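Local coordinates for protein possible adhesin (Caldicellulosiruptor kronotskyensis, PDB 4WA0) that probably mediates attachment of this extremely thermophilic bacterium to cellulose, being a tapirin of which this chain is the C-terminal beta-helix domain, at residues A[8-12]-A[335-340]; A[45-50]-A[71-77]; A[94-100]-A[113-119]. One frame throughout, in Å; residues are numbered along the deposited sequence. Where two conformers were deposited one is given.

Contact 1: A[8-12]-A[335-340]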
loop_
_atom_site.group_PDB
_atom_site.type_symbol
_atom_site.label_atom_id
_atom_site.label_comp_id
_atom_site.label_asym_id
_atom_site.label_seq_id
_atom_site.Cartn_x
_atom_site.Cartn_y
_atom_site.Cartn_z
ATOM N N LEU A 8 -6.432 7.956 -12.104
ATOM C CA LEU A 8 -7.852 7.706 -11.866
ATOM C C LEU A 8 -8.212 6.264 -11.421
ATOM O O LEU A 8 -9.322 6.031 -10.930
ATOM C CB LEU A 8 -8.714 8.039 -13.063
ATOM C CG LEU A 8 -8.502 9.360 -13.775
ATOM C CD1 LEU A 8 -9.522 9.389 -14.895
ATOM C CD2 LEU A 8 -8.630 10.576 -12.881
ATOM N N ASP A 9 -7.289 5.330 -11.549
ATOM C CA ASP A 9 -7.484 3.896 -11.151
ATOM C C ASP A 9 -7.199 3.646 -9.720
ATOM O O ASP A 9 -7.226 2.450 -9.209
ATOM C CB ASP A 9 -6.554 3.052 -12.020
ATOM C CG ASP A 9 -6.908 3.148 -13.523
ATOM O OD1 ASP A 9 -8.084 3.486 -13.788
ATOM O OD2 ASP A 9 -5.993 3.013 -14.405
ATOM N N TYR A 10 -6.787 4.747 -9.060
ATOM C CA TYR A 10 -6.293 4.603 -7.730
ATOM C C TYR A 10 -7.325 5.051 -6.721
ATOM O O TYR A 10 -7.936 6.104 -6.899
ATOM C CB TYR A 10 -4.971 5.395 -7.538
ATOM C CG TYR A 10 -3.831 4.625 -8.173
ATOM C CD1 TYR A 10 -3.581 4.759 -9.516
ATOM C CD2 TYR A 10 -3.060 3.731 -7.456
ATOM C CE1 TYR A 10 -2.584 4.043 -10.127
ATOM C CE2 TYR A 10 -2.034 3.014 -8.062
ATOM C CZ TYR A 10 -1.828 3.180 -9.416
ATOM O OH TYR A 10 -0.867 2.477 -10.121
ATOM N N ALA A 11 -7.491 4.267 -5.677
ATOM C CA ALA A 11 -8.284 4.691 -4.534
ATOM C C ALA A 11 -7.603 5.906 -3.881
ATOM O O ALA A 11 -8.256 6.919 -3.470
ATOM C CB ALA A 11 -8.412 3.605 -3.553
ATOM N N ILE A 12 -6.276 5.783 -3.742
ATOM C CA ILE A 12 -5.452 6.864 -3.192
ATOM C C ILE A 12 -4.198 6.967 -4.086
ATOM O O ILE A 12 -3.427 6.000 -4.205
ATOM C CB ILE A 12 -5.042 6.628 -1.738
ATOM C CG1 ILE A 12 -6.239 6.440 -0.821
ATOM C CG2 ILE A 12 -4.198 7.782 -1.223
ATOM C CD1 ILE A 12 -5.875 5.985 0.536
ATOM N N LEU A 335 -12.903 4.061 2.728
ATOM C CA LEU A 335 -12.885 4.457 1.322
ATOM C C LEU A 335 -13.140 3.245 0.418
ATOM O O LEU A 335 -12.307 2.327 0.320
ATOM C CB LEU A 335 -11.591 5.177 0.970
ATOM C CG LEU A 335 -11.291 5.519 -0.505
ATOM C CD1 LEU A 335 -12.385 6.432 -1.078
ATOM C CD2 LEU A 335 -9.897 6.144 -0.623
ATOM N N LYS A 336 -14.296 3.264 -0.243
ATOM C CA LYS A 336 -14.607 2.261 -1.231
ATOM C C LYS A 336 -14.318 2.896 -2.568
ATOM O O LYS A 336 -14.992 3.841 -2.993
ATOM C CB LYS A 336 -16.069 1.864 -1.195
ATOM C CG LYS A 336 -16.424 0.866 -2.287
ATOM C CD LYS A 336 -16.345 -0.553 -1.821
ATOM C CE LYS A 336 -17.580 -1.362 -2.161
ATOM N NZ LYS A 336 -17.735 -1.666 -3.600
ATOM N N TYR A 337 -13.346 2.347 -3.251
ATOM C CA TYR A 337 -12.982 2.890 -4.563
ATOM C C TYR A 337 -14.115 2.861 -5.583
ATOM O O TYR A 337 -14.795 1.835 -5.726
ATOM C CB TYR A 337 -11.790 2.137 -5.136
ATOM C CG TYR A 337 -11.493 2.548 -6.574
ATOM C CD1 TYR A 337 -10.936 3.777 -6.848
ATOM C CD2 TYR A 337 -11.753 1.712 -7.631
ATOM C CE1 TYR A 337 -10.670 4.150 -8.152
ATOM C CE2 TYR A 337 -11.494 2.093 -8.935
ATOM C CZ TYR A 337 -10.960 3.355 -9.200
ATOM O OH TYR A 337 -10.648 3.752 -10.526
ATOM N N GLN A 338 -14.277 3.958 -6.340
ATOM C CA GLN A 338 -15.144 3.938 -7.515
ATOM C C GLN A 338 -14.487 4.764 -8.582
ATOM O O GLN A 338 -14.036 5.875 -8.306
ATOM C CB GLN A 338 -16.463 4.630 -7.214
ATOM C CG GLN A 338 -17.270 4.028 -6.089
ATOM C CD GLN A 338 -17.899 2.692 -6.514
ATOM O OE1 GLN A 338 -17.813 2.269 -7.690
ATOM N NE2 GLN A 338 -18.483 2.010 -5.551
HETATM N N MSE A 339 -14.473 4.252 -9.805
HETATM C CA MSE A 339 -13.939 4.997 -10.953
HETATM C C MSE A 339 -14.828 6.177 -11.245
HETATM O O MSE A 339 -16.060 6.038 -11.264
HETATM C CB MSE A 339 -13.890 4.102 -12.201
HETATM C CG MSE A 339 -13.458 4.828 -13.462
HETATM SE SE MSE A 339 -11.487 4.924 -13.574
HETATM C CE MSE A 339 -11.488 4.392 -15.477
ATOM N N PRO A 340 -14.229 7.357 -11.497
ATOM C CA PRO A 340 -15.123 8.460 -11.918
ATOM C C PRO A 340 -15.813 8.162 -13.223
ATOM O O PRO A 340 -15.285 7.375 -14.050
ATOM C CB PRO A 340 -14.194 9.675 -12.042
ATOM C CG PRO A 340 -12.846 9.233 -11.671
ATOM C CD PRO A 340 -12.820 7.762 -11.479
HETATM O O HOH W 1 -10.641 1.820 -12.450
#
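Ala-11 and Tyr-337 bring their CA atoms to 5.0 Å where residues 8-12 and 335-340 pass in opposite senses, and towards Asp-9 and Met-339 the chains diverge. No backbone hydrogen bond joins them, since they belong to different faces of the beta-helix: strand 10-14 pairs with 30-33 and 313-316, whereas 333-337 lies between 24-27 and 308-311. The contact illustrates how a coil corner of such a solenoid is closed by side chains. Tyr-337 does most of this work. With its CG anti to the backbone N (chi1 173°), the ring reaches across to the turn at residues 8-11. Asp-9 O lies over one ring face and the chain's own Met-339 N over the opposite one, while Ala-11 packs its CB on Tyr-337 CB at 4.0 Å. Deeper in, Leu-335 sends CD2 to within 3.7 Å of Ile-12 CG1 and also rests it against the carbonyl of Ala-11. At the outer end selenomethionine Met-339, in the given one of its two conformers, bends back at chi2 (84°) and runs alongside Asp-9. Its SE touches Leu-8 CB (4.2 Å), which in turn meets Pro-340 CD. Leu-8 continues the apolar patch onto helix 342-352, touching Gln-345 and Ile-348. The phenol oxygen of Tyr-337 is gripped from two directions. It receives a hydrogen from a water 2.7 Å away, which also reaches Asp-9 OD1 weakly, and Tyr-337 OH donates to Leu-8 O over 2.7 Å, in the carbonyl plane and on a lone pair.

Contact 2: A[45-50]-A[71-77]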
loop_
_atom_site.group_PDB
_atom_site.type_symbol
_atom_site.label_atom_id
_atom_site.label_comp_id
_atom_site.label_asym_id
_atom_site.label_seq_id
_atom_site.Cartn_x
_atom_site.Cartn_y
_atom_site.Cartn_z
ATOM N N PHE A 45 -6.809 -3.014 4.243
ATOM C CA PHE A 45 -6.913 -2.822 2.802
ATOM C C PHE A 45 -7.331 -4.136 2.145
ATOM O O PHE A 45 -6.818 -5.252 2.481
ATOM C CB PHE A 45 -5.551 -2.424 2.218
ATOM C CG PHE A 45 -4.946 -1.118 2.680
ATOM C CD1 PHE A 45 -5.633 -0.144 3.411
ATOM C CD2 PHE A 45 -3.620 -0.845 2.325
ATOM C CE1 PHE A 45 -5.019 1.023 3.792
ATOM C CE2 PHE A 45 -3.024 0.333 2.698
ATOM C CZ PHE A 45 -3.721 1.274 3.409
ATOM N N ASN A 46 -8.144 -4.007 1.112
ATOM C CA ASN A 46 -8.373 -5.086 0.159
ATOM C C ASN A 46 -8.277 -4.420 -1.217
ATOM O O ASN A 46 -9.298 -3.903 -1.721
ATOM C CB ASN A 46 -9.720 -5.704 0.382
ATOM C CG ASN A 46 -10.040 -6.809 -0.619
ATOM O OD1 ASN A 46 -9.161 -7.613 -0.992
ATOM N ND2 ASN A 46 -11.316 -6.918 -0.998
ATOM N N ILE A 47 -7.057 -4.372 -1.778
ATOM C CA ILE A 47 -6.748 -3.619 -2.964
ATOM C C ILE A 47 -5.994 -4.398 -3.981
ATOM O O ILE A 47 -5.541 -5.524 -3.736
ATOM C CB ILE A 47 -5.955 -2.317 -2.599
ATOM C CG1 ILE A 47 -4.614 -2.666 -1.938
ATOM C CG2 ILE A 47 -6.854 -1.407 -1.771
ATOM C CD1 ILE A 47 -3.808 -1.485 -1.471
ATOM N N ASP A 48 -5.872 -3.837 -5.180
ATOM C CA ASP A 48 -5.183 -4.540 -6.234
ATOM C C ASP A 48 -3.692 -4.352 -6.190
ATOM O O ASP A 48 -2.959 -5.324 -6.341
ATOM C CB ASP A 48 -5.637 -4.042 -7.604
ATOM C CG ASP A 48 -7.111 -4.359 -7.909
ATOM O OD1 ASP A 48 -7.566 -5.472 -7.639
ATOM O OD2 ASP A 48 -7.848 -3.517 -8.484
ATOM N N ASN A 49 -3.210 -3.135 -6.018
ATOM C CA ASN A 49 -1.777 -2.942 -5.992
ATOM C C ASN A 49 -1.475 -1.896 -4.895
ATOM O O ASN A 49 -2.312 -0.999 -4.691
ATOM C CB ASN A 49 -1.310 -2.378 -7.288
ATOM C CG ASN A 49 -1.580 -3.288 -8.474
ATOM O OD1 ASN A 49 -0.859 -4.272 -8.705
ATOM N ND2 ASN A 49 -2.637 -2.985 -9.206
ATOM N N LEU A 50 -0.277 -1.967 -4.346
ATOM C CA LEU A 50 0.213 -1.009 -3.332
ATOM C C LEU A 50 1.655 -0.627 -3.688
ATOM O O LEU A 50 2.560 -1.496 -3.646
ATOM C CB LEU A 50 0.144 -1.654 -1.951
ATOM C CG LEU A 50 0.682 -0.950 -0.730
ATOM C CD1 LEU A 50 -0.078 0.343 -0.554
ATOM C CD2 LEU A 50 0.612 -1.856 0.460
ATOM N N ILE A 71 -3.729 -6.204 5.502
ATOM C CA ILE A 71 -3.449 -5.613 4.202
ATOM C C ILE A 71 -3.505 -6.753 3.221
ATOM O O ILE A 71 -2.673 -7.653 3.295
ATOM C CB ILE A 71 -2.113 -4.862 4.218
ATOM C CG1 ILE A 71 -2.232 -3.618 5.132
ATOM C CG2 ILE A 71 -1.677 -4.530 2.820
ATOM C CD1 ILE A 71 -0.940 -3.001 5.463
ATOM N N VAL A 72 -4.459 -6.707 2.297
ATOM C CA VAL A 72 -4.571 -7.726 1.286
ATOM C C VAL A 72 -4.479 -7.043 -0.059
ATOM O O VAL A 72 -5.180 -6.057 -0.305
ATOM C CB VAL A 72 -5.928 -8.488 1.392
ATOM C CG1 VAL A 72 -6.122 -9.410 0.232
ATOM C CG2 VAL A 72 -6.087 -9.170 2.763
ATOM N N VAL A 73 -3.530 -7.539 -0.863
ATOM C CA VAL A 73 -3.142 -6.955 -2.129
ATOM C C VAL A 73 -3.225 -8.063 -3.163
ATOM O O VAL A 73 -2.495 -9.068 -3.090
ATOM C CB VAL A 73 -1.746 -6.331 -2.061
ATOM C CG1 VAL A 73 -1.379 -5.746 -3.427
ATOM C CG2 VAL A 73 -1.640 -5.245 -0.949
ATOM N N ARG A 74 -4.115 -7.879 -4.131
ATOM C CA ARG A 74 -4.453 -8.939 -5.066
ATOM C C ARG A 74 -3.393 -9.153 -6.110
ATOM O O ARG A 74 -3.336 -10.247 -6.711
ATOM C CB ARG A 74 -5.795 -8.666 -5.750
ATOM C CG ARG A 74 -6.989 -8.590 -4.817
ATOM C CD ARG A 74 -8.178 -8.161 -5.673
ATOM N NE ARG A 74 -9.309 -7.855 -4.851
ATOM C CZ ARG A 74 -9.962 -6.694 -4.803
ATOM N NH1 ARG A 74 -9.685 -5.693 -5.605
ATOM N NH2 ARG A 74 -11.032 -6.624 -4.013
ATOM N N ASN A 75 -2.617 -8.141 -6.400
ATOM C CA ASN A 75 -1.587 -8.202 -7.376
ATOM C C ASN A 75 -0.239 -7.846 -6.712
ATOM O O ASN A 75 0.322 -8.689 -6.042
ATOM C CB ASN A 75 -1.955 -7.394 -8.650
ATOM C CG ASN A 75 -0.962 -7.626 -9.720
ATOM O OD1 ASN A 75 -0.531 -8.775 -9.899
ATOM N ND2 ASN A 75 -0.563 -6.596 -10.432
ATOM N N ILE A 76 0.249 -6.618 -6.857
ATOM C CA ILE A 76 1.620 -6.286 -6.531
ATOM C C ILE A 76 1.769 -5.291 -5.372
ATOM O O ILE A 76 1.073 -4.313 -5.324
ATOM C CB ILE A 76 2.347 -5.718 -7.779
ATOM C CG1 ILE A 76 2.484 -6.812 -8.862
ATOM C CG2 ILE A 76 3.680 -5.081 -7.398
ATOM C CD1 ILE A 76 2.873 -6.357 -10.260
ATOM N N ILE A 77 2.675 -5.585 -4.444
ATOM C CA ILE A 77 3.250 -4.607 -3.512
ATOM C C ILE A 77 4.640 -4.278 -4.136
ATOM O O ILE A 77 5.509 -5.178 -4.240
ATOM C CB ILE A 77 3.398 -5.178 -2.079
ATOM C CG1 ILE A 77 2.009 -5.523 -1.478
ATOM C CG2 ILE A 77 4.106 -4.174 -1.168
ATOM C CD1 ILE A 77 2.014 -5.988 -0.083
#
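Asn-46 O lies over one face of the Arg-74 guanidinium, and Asp-48 OD1 meets its edge. The salt bridge from Arg-74 NH1 to Asp-48 OD1 spans 2.9 Å and is nearly straight (166°); OD1 lies in the guanidinium plane, but the carboxylate is turned well out of it, so that NH1 meets OD1 from above the carboxylate plane. The Asn-46 amide crosses the NH2 end of the guanidinium obliquely, its plane nearly perpendicular, and its ND2 and Arg-74 NH2 are two donors that turn to other acceptors, Glu-27 OE1 and Asn-28 OD1. At the corner a second pair of flat groups meets, the amides of Asn-49 and Asn-75, set 82° apart and so not stacked. Asn-49 OD1 accepts twice, from Asn-75 ND2 at 2.9 Å on a lone pair and from Ile-76 N at 3.2 Å, which fixes the rotation of that amide. Beneath runs the parallel ladder of a beta-helix, exemplified by Ile-47 N to Val-72 O (2.9 Å). Its register slips by one at the corner, where 71-77 has an extra residue, and resumes with Leu-50 N to Ile-76 O (2.9 Å). On the interior face apolar side chains line up in rows: Ile-47 CG1 lies 4.1 Å from Val-73 CG2, which also touches Leu-50 CB. Strand 24-27 packs against Phe-45 and Ile-47, strand 30-33 follows beside Leu-50, and helix 217-224 covers Ile-76 from outside.

Contact 3: A[94-100]-A[113-119]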
loop_
_atom_site.group_PDB
_atom_site.type_symbol
_atom_site.label_atom_id
_atom_site.label_comp_id
_atom_site.label_asym_id
_atom_site.label_seq_id
_atom_site.Cartn_x
_atom_site.Cartn_y
_atom_site.Cartn_z
ATOM N N ASN A 94 -0.720 -8.066 9.384
ATOM C CA ASN A 94 -0.930 -9.177 8.474
ATOM C C ASN A 94 -0.945 -8.689 7.030
ATOM O O ASN A 94 -1.618 -7.685 6.742
ATOM C CB ASN A 94 -2.243 -9.795 8.766
ATOM C CG ASN A 94 -2.310 -10.220 10.231
ATOM O OD1 ASN A 94 -1.480 -10.984 10.670
ATOM N ND2 ASN A 94 -3.247 -9.663 10.985
ATOM N N ILE A 95 -0.196 -9.337 6.172
ATOM C CA ILE A 95 -0.036 -8.880 4.780
ATOM C C ILE A 95 -0.191 -10.098 3.930
ATOM O O ILE A 95 0.554 -11.042 4.120
ATOM C CB ILE A 95 1.287 -8.218 4.464
ATOM C CG1 ILE A 95 1.602 -7.061 5.433
ATOM C CG2 ILE A 95 1.280 -7.730 3.061
ATOM C CD1 ILE A 95 2.874 -6.325 5.157
ATOM N N ASP A 96 -1.083 -10.067 2.956
ATOM C CA ASP A 96 -1.277 -11.192 2.058
ATOM C C ASP A 96 -1.289 -10.639 0.650
ATOM O O ASP A 96 -2.264 -9.911 0.320
ATOM C CB ASP A 96 -2.604 -11.857 2.418
ATOM C CG ASP A 96 -2.845 -13.123 1.667
ATOM O OD1 ASP A 96 -2.634 -13.107 0.443
ATOM O OD2 ASP A 96 -3.339 -14.124 2.292
ATOM N N ALA A 97 -0.197 -10.867 -0.115
ATOM C CA ALA A 97 0.020 -10.335 -1.456
ATOM C C ALA A 97 0.361 -11.409 -2.442
ATOM O O ALA A 97 1.046 -12.356 -2.109
ATOM C CB ALA A 97 1.107 -9.252 -1.510
ATOM N N LYS A 98 -0.059 -11.254 -3.698
ATOM C CA LYS A 98 0.384 -12.190 -4.707
ATOM C C LYS A 98 1.883 -11.965 -4.963
ATOM O O LYS A 98 2.644 -12.913 -4.966
ATOM C CB LYS A 98 -0.427 -12.028 -6.011
ATOM C CG LYS A 98 -0.032 -12.955 -7.131
ATOM C CD LYS A 98 -1.040 -12.799 -8.260
ATOM C CE LYS A 98 -0.496 -13.339 -9.558
ATOM N NZ LYS A 98 0.695 -12.592 -10.057
ATOM N N THR A 99 2.294 -10.743 -5.222
ATOM C CA THR A 99 3.699 -10.493 -5.693
ATOM C C THR A 99 4.203 -9.368 -4.816
ATOM O O THR A 99 3.480 -8.426 -4.595
ATOM C CB THR A 99 3.774 -10.075 -7.121
ATOM O OG1 THR A 99 3.255 -11.103 -8.004
ATOM C CG2 THR A 99 5.209 -9.692 -7.545
ATOM N N ILE A 100 5.367 -9.524 -4.191
ATOM C CA ILE A 100 5.993 -8.383 -3.473
ATOM C C ILE A 100 7.401 -8.198 -4.028
ATOM O O ILE A 100 8.126 -9.199 -4.195
ATOM C CB ILE A 100 5.968 -8.558 -1.938
ATOM C CG1 ILE A 100 6.619 -7.364 -1.217
ATOM C CG2 ILE A 100 6.604 -9.884 -1.435
ATOM C CD1 ILE A 100 6.273 -7.224 0.217
ATOM N N SER A 113 1.043 -12.387 10.235
ATOM C CA SER A 113 1.106 -13.403 9.208
ATOM C C SER A 113 1.338 -12.691 7.833
ATOM O O SER A 113 0.471 -11.875 7.388
ATOM C CB SER A 113 -0.169 -14.211 9.195
ATOM O OG SER A 113 -0.138 -15.190 8.162
ATOM N N TYR A 114 2.502 -12.961 7.282
ATOM C CA TYR A 114 2.929 -12.374 6.021
ATOM C C TYR A 114 2.941 -13.477 4.993
ATOM O O TYR A 114 3.831 -14.363 5.032
ATOM C CB TYR A 114 4.274 -11.689 6.204
ATOM C CG TYR A 114 4.400 -10.655 7.301
ATOM C CD1 TYR A 114 4.650 -11.020 8.637
ATOM C CD2 TYR A 114 4.312 -9.303 7.022
ATOM C CE1 TYR A 114 4.760 -10.047 9.613
ATOM C CE2 TYR A 114 4.472 -8.359 7.998
ATOM C CZ TYR A 114 4.671 -8.722 9.283
ATOM O OH TYR A 114 4.789 -7.733 10.231
ATOM N N LYS A 115 2.003 -13.443 4.028
ATOM C CA LYS A 115 1.832 -14.527 3.072
ATOM C C LYS A 115 1.983 -13.979 1.653
ATOM O O LYS A 115 1.320 -13.018 1.293
ATOM C CB LYS A 115 0.439 -15.177 3.188
ATOM C CG LYS A 115 0.180 -15.740 4.564
ATOM C CD LYS A 115 -1.152 -16.530 4.515
ATOM C CE LYS A 115 -1.541 -17.129 5.859
ATOM N NZ LYS A 115 -2.357 -16.076 6.538
ATOM N N PHE A 116 2.958 -14.514 0.932
ATOM C CA PHE A 116 3.306 -14.071 -0.410
ATOM C C PHE A 116 3.269 -15.261 -1.342
ATOM O O PHE A 116 3.813 -16.304 -1.026
ATOM C CB PHE A 116 4.664 -13.417 -0.409
ATOM C CG PHE A 116 4.757 -12.238 0.572
ATOM C CD1 PHE A 116 3.877 -11.177 0.458
ATOM C CD2 PHE A 116 5.703 -12.196 1.604
ATOM C CE1 PHE A 116 3.918 -10.132 1.372
ATOM C CE2 PHE A 116 5.785 -11.140 2.480
ATOM C CZ PHE A 116 4.879 -10.107 2.374
ATOM N N VAL A 117 2.714 -15.091 -2.523
ATOM C CA VAL A 117 2.900 -16.083 -3.572
ATOM C C VAL A 117 4.298 -16.009 -4.139
ATOM O O VAL A 117 4.994 -17.059 -4.170
ATOM C CB VAL A 117 1.801 -15.993 -4.648
ATOM C CG1 VAL A 117 2.066 -16.987 -5.764
ATOM C CG2 VAL A 117 0.420 -16.136 -4.064
ATOM N N GLN A 118 4.753 -14.823 -4.566
ATOM C CA GLN A 118 6.109 -14.642 -5.043
ATOM C C GLN A 118 6.690 -13.412 -4.419
ATOM O O GLN A 118 6.030 -12.378 -4.298
ATOM C CB GLN A 118 6.245 -14.671 -6.546
ATOM C CG GLN A 118 5.323 -13.820 -7.287
ATOM C CD GLN A 118 5.459 -13.919 -8.801
ATOM O OE1 GLN A 118 6.063 -14.846 -9.373
ATOM N NE2 GLN A 118 4.837 -12.966 -9.474
ATOM N N LEU A 119 7.901 -13.578 -3.935
ATOM C CA LEU A 119 8.691 -12.528 -3.289
ATOM C C LEU A 119 9.988 -12.312 -4.053
ATOM O O LEU A 119 10.742 -13.258 -4.384
ATOM C CB LEU A 119 8.998 -12.982 -1.852
ATOM C CG LEU A 119 9.756 -12.001 -0.970
ATOM C CD1 LEU A 119 9.356 -12.169 0.461
ATOM C CD2 LEU A 119 11.268 -12.105 -1.137
HETATM O O HOH W 2 -4.841 -14.851 4.848
#
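Ile-100 lays its CG2 methyl over one face of the Phe-116 ring, 3.6 Å from the centroid and 16° off the ring normal, a CH-pi contact in the apolar interior of a beta-helix coil. The methyl gets there because CG1 of Ile-100 swings anti to the backbone N, leaving CG2 between N and the carbonyl carbon. Ala-97 CB sits in the ring plane at the edge, 3.9 Å from Phe-116 CD1, and Ile-95 CG2 comes obliquely to CE1 of the same ring. Next along, Ile-95 CD1 abuts the edge of Tyr-114, whose hydroxyl is held by Gly-110 O, and Leu-119 closes the other end against Ile-100 CG2. Around this core runs the parallel ladder, its strands 7° apart, with bonds such as Lys-115 N to Ile-95 O (2.8 Å). Register is kept through the corner at Lys-98, whose O accepts from Gln-118 N as the chain turns. Two side chains extend the ladder. Asn-94 OD1 takes the place of a backbone carbonyl for Ser-113 N (2.9 Å), and at the far end the Gln-118 side chain, extended beyond CG, gives its amide NE2 to Thr-99 OG1 at 2.9 Å, within the amide plane and almost straight. Beside the ladder Asp-96 and Lys-115 are paired only loosely. Lys-115 NZ donates to Ser-113 OG of its own strand, and a water bridges it to Asp-96 OD2 in the given conformer, the two charged atoms staying 4.8 Å apart. Direct hydrogen bonds between the segments thus come from backbone and amides; lysine and aspartate form no salt bridge, though a long-range attraction probably remains, and register probably owes more to the ladder and the buried aromatic packing than to charge.

How the contacts relate
Followed from the N terminus, the chain enters contact 1 at 8-12 and returns to it only at 335-340, so that contact closes a loop of some 320 residues. Contacts 2 and 3 nest inside it in series, without crossing: 45-50 meets 71-77, and, from the next coil on, 94-100 meets 113-119. The two share a seam, strand 69-73 lying beside 93-97, with Ile-71 N probably hydrogen-bonded to Asn-94 O (2.9 Å); their centres are 9 Å apart. Contact 1 lies farther off, about 13 Å from contact 2 between centres. Contacts 2 and 3 thus stack successive coils, whereas contact 1 joins the first coil to those added from the chain's end.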